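Local coordinates for protein putative glutathione S-transferase (Sinorhizobium meliloti, PDB 4MDC) that probably transfers glutathione to electrophilic substrates, working as a homodimeric glutathione S-transferase, at residues L106-L120 with R181-L194. Residues are numbered along the deposited sequence; the frame is centred on the assembly and turned at random. Where two conformers were deposited one is given.
Sequences LLAEDPFQRAEIRRL and RPWLAGDRISYGDL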
loop_
_atom_site.group_PDB
_atom_site.type_symbol
_atom_site.label_atom_id
_atom_site.label_comp_id
_atom_site.label_asym_id
_atom_site.label_seq_id
_atom_site.Cartn_x
_atom_site.Cartn_y
_atom_site.Cartn_z
ATOM N N LEU B 106 15.967 -12.134 2.426
ATOM C CA LEU B 106 14.660 -12.018 3.059
ATOM C C LEU B 106 13.441 -11.997 2.081
ATOM O O LEU B 106 12.291 -12.062 2.517
ATOM C CB LEU B 106 14.643 -10.786 3.914
ATOM C CG LEU B 106 15.594 -10.861 5.101
ATOM C CD1 LEU B 106 15.822 -9.470 5.619
ATOM C CD2 LEU B 106 15.021 -11.800 6.160
ATOM N N LEU B 107 13.728 -11.831 0.773
ATOM C CA LEU B 107 12.741 -11.924 -0.317
ATOM C C LEU B 107 13.159 -12.968 -1.362
ATOM O O LEU B 107 14.133 -12.771 -2.087
ATOM C CB LEU B 107 12.659 -10.618 -1.104
ATOM C CG LEU B 107 11.470 -10.464 -2.079
ATOM C CD1 LEU B 107 10.109 -10.571 -1.403
ATOM C CD2 LEU B 107 11.577 -9.115 -2.775
ATOM N N ALA B 108 12.392 -14.040 -1.475
ATOM C CA ALA B 108 12.739 -15.127 -2.372
ATOM C C ALA B 108 12.979 -14.815 -3.879
ATOM O O ALA B 108 12.818 -13.688 -4.340
ATOM C CB ALA B 108 11.663 -16.171 -2.215
ATOM N N GLU B 109 13.426 -15.824 -4.617
ATOM C CA GLU B 109 13.595 -15.725 -6.075
ATOM C C GLU B 109 12.297 -16.113 -6.833
ATOM O O GLU B 109 11.890 -15.422 -7.754
ATOM C CB GLU B 109 14.770 -16.601 -6.479
ATOM C CG GLU B 109 15.131 -16.568 -7.958
ATOM C CD GLU B 109 15.920 -15.347 -8.370
ATOM O OE1 GLU B 109 16.216 -14.478 -7.513
ATOM O OE2 GLU B 109 16.225 -15.241 -9.577
ATOM N N ASP B 110 11.636 -17.172 -6.386
ATOM C CA ASP B 110 10.437 -17.688 -7.034
ATOM C C ASP B 110 9.265 -16.679 -6.999
ATOM O O ASP B 110 8.949 -16.175 -5.921
ATOM C CB ASP B 110 10.006 -18.967 -6.332
ATOM C CG ASP B 110 8.746 -19.521 -6.888
ATOM O OD1 ASP B 110 8.802 -20.169 -7.946
ATOM O OD2 ASP B 110 7.661 -19.241 -6.334
ATOM N N PRO B 111 8.621 -16.403 -8.151
ATOM C CA PRO B 111 7.567 -15.380 -8.171
ATOM C C PRO B 111 6.403 -15.642 -7.227
ATOM O O PRO B 111 5.899 -14.670 -6.607
ATOM C CB PRO B 111 7.142 -15.327 -9.608
ATOM C CG PRO B 111 8.383 -15.713 -10.378
ATOM C CD PRO B 111 9.069 -16.748 -9.516
ATOM N N PHE B 112 5.996 -16.890 -7.064
ATOM C CA PHE B 112 4.886 -17.176 -6.149
ATOM C C PHE B 112 5.285 -17.012 -4.683
ATOM O O PHE B 112 4.487 -16.535 -3.902
ATOM C CB PHE B 112 4.181 -18.518 -6.456
ATOM C CG PHE B 112 3.303 -18.455 -7.695
ATOM C CD1 PHE B 112 2.047 -17.867 -7.645
ATOM C CD2 PHE B 112 3.754 -18.957 -8.901
ATOM C CE1 PHE B 112 1.278 -17.753 -8.776
ATOM C CE2 PHE B 112 2.948 -18.903 -10.051
ATOM C CZ PHE B 112 1.712 -18.300 -9.979
ATOM N N GLN B 113 6.504 -17.394 -4.325
ATOM C CA GLN B 113 6.981 -17.170 -2.961
ATOM C C GLN B 113 7.130 -15.675 -2.706
ATOM O O GLN B 113 6.761 -15.179 -1.629
ATOM C CB GLN B 113 8.291 -17.916 -2.761
ATOM C CG GLN B 113 8.835 -17.875 -1.344
ATOM C CD GLN B 113 7.884 -18.432 -0.312
ATOM O OE1 GLN B 113 6.933 -19.153 -0.635
ATOM N NE2 GLN B 113 8.109 -18.070 0.948
ATOM N N ARG B 114 7.656 -14.942 -3.685
ATOM C CA ARG B 114 7.745 -13.478 -3.548
ATOM C C ARG B 114 6.358 -12.871 -3.312
ATOM O O ARG B 114 6.233 -11.971 -2.492
ATOM C CB ARG B 114 8.373 -12.855 -4.793
ATOM C CG ARG B 114 9.854 -13.126 -4.903
ATOM C CD ARG B 114 10.378 -12.940 -6.328
ATOM N NE ARG B 114 10.600 -11.579 -6.776
ATOM C CZ ARG B 114 11.670 -10.828 -6.486
ATOM N NH1 ARG B 114 12.633 -11.242 -5.674
ATOM N NH2 ARG B 114 11.753 -9.621 -6.999
ATOM N N ALA B 115 5.366 -13.300 -4.145
ATOM C CA ALA B 115 3.978 -12.835 -4.014
ATOM C C ALA B 115 3.434 -13.069 -2.584
ATOM O O ALA B 115 2.788 -12.192 -1.993
ATOM C CB ALA B 115 3.068 -13.478 -5.020
ATOM N N GLU B 116 3.721 -14.223 -2.010
ATOM C CA GLU B 116 3.253 -14.509 -0.634
ATOM C C GLU B 116 3.957 -13.689 0.447
ATOM O O GLU B 116 3.301 -13.224 1.361
ATOM C CB GLU B 116 3.394 -16.010 -0.341
ATOM C CG GLU B 116 2.950 -16.446 1.047
ATOM C CD GLU B 116 1.479 -16.214 1.354
ATOM O OE1 GLU B 116 0.648 -15.903 0.470
ATOM O OE2 GLU B 116 1.104 -16.327 2.551
ATOM N N ILE B 117 5.254 -13.461 0.296
ATOM C CA ILE B 117 6.014 -12.588 1.210
ATOM C C ILE B 117 5.447 -11.169 1.152
ATOM O O ILE B 117 5.107 -10.577 2.185
ATOM C CB ILE B 117 7.509 -12.625 0.881
ATOM C CG1 ILE B 117 8.033 -14.017 1.165
ATOM C CG2 ILE B 117 8.275 -11.560 1.690
ATOM C CD1 ILE B 117 9.389 -14.301 0.548
ATOM N N ARG B 118 5.206 -10.678 -0.051
ATOM C CA ARG B 118 4.582 -9.353 -0.229
ATOM C C ARG B 118 3.179 -9.309 0.399
ATOM O O ARG B 118 2.759 -8.273 0.930
ATOM C CB ARG B 118 4.556 -8.989 -1.747
ATOM C CG ARG B 118 5.950 -8.677 -2.274
ATOM C CD ARG B 118 5.999 -8.605 -3.751
ATOM N NE ARG B 118 7.321 -8.233 -4.251
ATOM C CZ ARG B 118 7.802 -8.582 -5.436
ATOM N NH1 ARG B 118 7.139 -9.423 -6.230
ATOM N NH2 ARG B 118 9.005 -8.142 -5.790
ATOM N N ARG B 119 2.384 -10.365 0.162
ATOM C CA ARG B 119 0.986 -10.355 0.611
ATOM C C ARG B 119 0.959 -10.181 2.145
ATOM O O ARG B 119 0.174 -9.410 2.718
ATOM C CB ARG B 119 0.286 -11.649 0.269
ATOM C CG ARG B 119 -1.215 -11.698 0.621
ATOM C CD ARG B 119 -1.844 -13.074 0.310
ATOM N NE ARG B 119 -1.392 -14.076 1.279
ATOM C CZ ARG B 119 -1.855 -14.189 2.535
ATOM N NH1 ARG B 119 -2.834 -13.430 2.989
ATOM N NH2 ARG B 119 -1.332 -15.086 3.343
ATOM N N LEU B 120 1.847 -10.907 2.804
ATOM C CA LEU B 120 1.943 -10.790 4.303
ATOM C C LEU B 120 2.518 -9.457 4.780
ATOM O O LEU B 120 2.058 -8.893 5.791
ATOM C CB LEU B 120 2.820 -11.907 4.866
ATOM C CG LEU B 120 2.159 -13.265 4.715
ATOM C CD1 LEU B 120 3.251 -14.320 4.860
ATOM C CD2 LEU B 120 1.074 -13.470 5.695
ATOM N N ARG B 181 2.936 -23.067 9.605
ATOM C CA ARG B 181 4.146 -22.943 8.794
ATOM C C ARG B 181 5.367 -22.676 9.689
ATOM O O ARG B 181 5.208 -22.136 10.808
ATOM C CB ARG B 181 4.028 -21.769 7.814
ATOM C CG ARG B 181 2.760 -21.729 7.003
ATOM C CD ARG B 181 2.509 -20.375 6.382
ATOM N NE ARG B 181 1.368 -20.399 5.437
ATOM C CZ ARG B 181 1.052 -19.420 4.576
ATOM N NH1 ARG B 181 1.783 -18.318 4.491
ATOM N NH2 ARG B 181 0.002 -19.568 3.765
ATOM N N PRO B 182 6.573 -22.947 9.201
ATOM C CA PRO B 182 7.746 -22.705 10.038
ATOM C C PRO B 182 8.020 -21.226 10.267
ATOM O O PRO B 182 8.458 -20.852 11.365
ATOM C CB PRO B 182 8.925 -23.369 9.304
ATOM C CG PRO B 182 8.298 -24.234 8.267
ATOM C CD PRO B 182 6.895 -23.739 8.003
ATOM N N TRP B 183 7.780 -20.410 9.241
ATOM C CA TRP B 183 7.832 -18.935 9.347
ATOM C C TRP B 183 6.547 -18.429 8.624
ATOM O O TRP B 183 5.862 -19.245 7.986
ATOM C CB TRP B 183 9.078 -18.391 8.676
ATOM C CG TRP B 183 10.350 -18.876 9.286
ATOM C CD1 TRP B 183 11.016 -20.042 8.969
ATOM C CD2 TRP B 183 11.084 -18.257 10.353
ATOM N NE1 TRP B 183 12.136 -20.148 9.761
ATOM C CE2 TRP B 183 12.192 -19.069 10.625
ATOM C CE3 TRP B 183 10.918 -17.076 11.088
ATOM C CZ2 TRP B 183 13.152 -18.723 11.615
ATOM C CZ3 TRP B 183 11.853 -16.745 12.079
ATOM C CH2 TRP B 183 12.951 -17.570 12.338
ATOM N N LEU B 184 6.215 -17.145 8.690
ATOM C CA LEU B 184 4.871 -16.716 8.255
ATOM C C LEU B 184 4.580 -16.957 6.772
ATOM O O LEU B 184 3.488 -17.364 6.473
ATOM C CB LEU B 184 4.563 -15.291 8.588
ATOM C CG LEU B 184 4.606 -14.869 10.057
ATOM C CD1 LEU B 184 4.052 -13.452 10.212
ATOM C CD2 LEU B 184 3.952 -15.860 11.029
ATOM N N ALA B 185 5.596 -16.842 5.939
ATOM C CA ALA B 185 5.450 -17.033 4.489
ATOM C C ALA B 185 5.804 -18.392 3.998
ATOM O O ALA B 185 5.700 -18.666 2.776
ATOM C CB ALA B 185 6.309 -16.039 3.735
ATOM N N GLY B 186 6.240 -19.280 4.881
ATOM C CA GLY B 186 6.723 -20.567 4.442
ATOM C C GLY B 186 7.963 -21.040 5.182
ATOM O O GLY B 186 8.065 -20.907 6.423
ATOM N N ASP B 187 8.909 -21.581 4.419
ATOM C CA ASP B 187 9.964 -22.383 5.001
ATOM C C ASP B 187 11.200 -21.595 5.508
ATOM O O ASP B 187 12.042 -22.157 6.173
ATOM C CB ASP B 187 10.332 -23.516 4.034
ATOM C CG ASP B 187 9.176 -24.513 3.839
ATOM O OD1 ASP B 187 8.152 -24.495 4.585
ATOM O OD2 ASP B 187 9.317 -25.398 2.974
ATOM N N ARG B 188 11.276 -20.288 5.267
ATOM C CA ARG B 188 12.366 -19.458 5.873
ATOM C C ARG B 188 11.908 -18.089 6.280
ATOM O O ARG B 188 10.848 -17.600 5.838
ATOM C CB ARG B 188 13.594 -19.322 4.992
ATOM C CG ARG B 188 13.230 -19.026 3.587
ATOM C CD ARG B 188 14.463 -19.096 2.673
ATOM N NE ARG B 188 14.398 -17.928 1.791
ATOM C CZ ARG B 188 15.160 -17.723 0.715
ATOM N NH1 ARG B 188 16.051 -18.626 0.319
ATOM N NH2 ARG B 188 14.999 -16.592 0.036
ATOM N N ILE B 189 12.687 -17.455 7.149
ATOM C CA ILE B 189 12.381 -16.104 7.574
ATOM C C ILE B 189 12.348 -15.179 6.328
ATOM O O ILE B 189 13.116 -15.347 5.346
ATOM C CB ILE B 189 13.387 -15.570 8.610
ATOM C CG1 ILE B 189 12.850 -14.275 9.244
ATOM C CG2 ILE B 189 14.800 -15.367 8.050
ATOM C CD1 ILE B 189 13.709 -13.717 10.375
ATOM N N SER B 190 11.420 -14.262 6.337
ATOM C CA SER B 190 11.266 -13.323 5.232
ATOM C C SER B 190 10.813 -11.942 5.723
ATOM O O SER B 190 10.522 -11.743 6.884
ATOM C CB SER B 190 10.204 -13.888 4.276
ATOM O OG SER B 190 8.879 -13.765 4.819
ATOM N N TYR B 191 10.683 -11.025 4.756
ATOM C CA TYR B 191 10.024 -9.751 5.058
ATOM C C TYR B 191 8.680 -9.910 5.774
ATOM O O TYR B 191 8.253 -9.005 6.498
ATOM C CB TYR B 191 9.799 -8.983 3.728
ATOM C CG TYR B 191 10.986 -8.322 3.068
ATOM C CD1 TYR B 191 12.207 -8.191 3.661
ATOM C CD2 TYR B 191 10.882 -7.881 1.720
ATOM C CE1 TYR B 191 13.261 -7.597 3.001
ATOM C CE2 TYR B 191 11.921 -7.274 1.063
ATOM C CZ TYR B 191 13.148 -7.106 1.743
ATOM O OH TYR B 191 14.216 -6.500 1.086
ATOM N N GLY B 192 7.903 -10.953 5.437
ATOM C CA GLY B 192 6.610 -11.196 6.090
ATOM C C GLY B 192 6.724 -11.248 7.620
ATOM O O GLY B 192 5.932 -10.643 8.340
ATOM N N ASP B 193 7.685 -12.017 8.112
ATOM C CA ASP B 193 7.990 -12.117 9.574
ATOM C C ASP B 193 8.405 -10.771 10.138
ATOM O O ASP B 193 7.942 -10.325 11.233
ATOM C CB ASP B 193 9.098 -13.140 9.833
ATOM C CG ASP B 193 8.756 -14.506 9.352
ATOM O OD1 ASP B 193 8.038 -15.250 10.059
ATOM O OD2 ASP B 193 9.199 -14.811 8.193
ATOM N N LEU B 194 9.272 -10.055 9.422
ATOM C CA LEU B 194 9.758 -8.754 9.879
ATOM C C LEU B 194 8.648 -7.740 9.944
ATOM O O LEU B 194 8.548 -6.899 10.855
ATOM C CB LEU B 194 10.934 -8.225 9.077
ATOM C CG LEU B 194 12.162 -9.108 8.960
ATOM C CD1 LEU B 194 13.272 -8.405 8.221
ATOM C CD2 LEU B 194 12.640 -9.589 10.301
HETATM O O HOH W 1 -1.143 -18.231 1.271
#
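The N-capping box and hydrophobic staple at the start of helix 191-205, a recurrent GST motif, pack against the first turns of helix 111-145. Ser190 and Asp193 form the box: Ser190 N donates to Asp193 OD2 (2.9 Å), while Ser190 OG accepts a weak bond from Gly192 N. The staple pairs Ile189 CD1 with Leu194 CD2 at 4.3 Å, the residues just before the N-cap and four after it; Leu106 CD2 meets Ile189 CG2 and Leu106 CD1 meets Leu194 CD1. Leu106 O receives Tyr191 N at 2.9 Å and lies over one face of the Tyr191 ring. Leu106 CB meets that ring at CD1 (3.6 Å); Tyr191 OH reaches Ser90 O. Ile117 spreads its branches: CG2, anti to its backbone N, touches Tyr191 CB, CG1 touches Ala185 CB (3.7 Å), and CD1 lies by Ser190 CB. Leu120 CD1 rests on Ala185 CA. Gln113 NE2 donates to Ala185 O at 3.1 Å, from 62° above the carbonyl plane.

At the polar border Arg181 NH1 makes an almost straight salt bridge (2.9 Å, 176°) to Glu116 OE2, on the anti side but tilted out of the carboxylate plane, which is turned 66° from the guanidinium. Arg119 completes the salt-bridge network, gripping the syn side with NE and NH2, one to each oxygen. Replacing Glu116 with an alanine would probably leave Arg119 and Arg181 without their shared counter-charge, Arg119 NH2 and Arg181 NH1 lying 4.6 Å apart. The carboxylate thus probably offsets two like charges, while Arg181 NH1, also bonded to Leu184 O, links helix to loop.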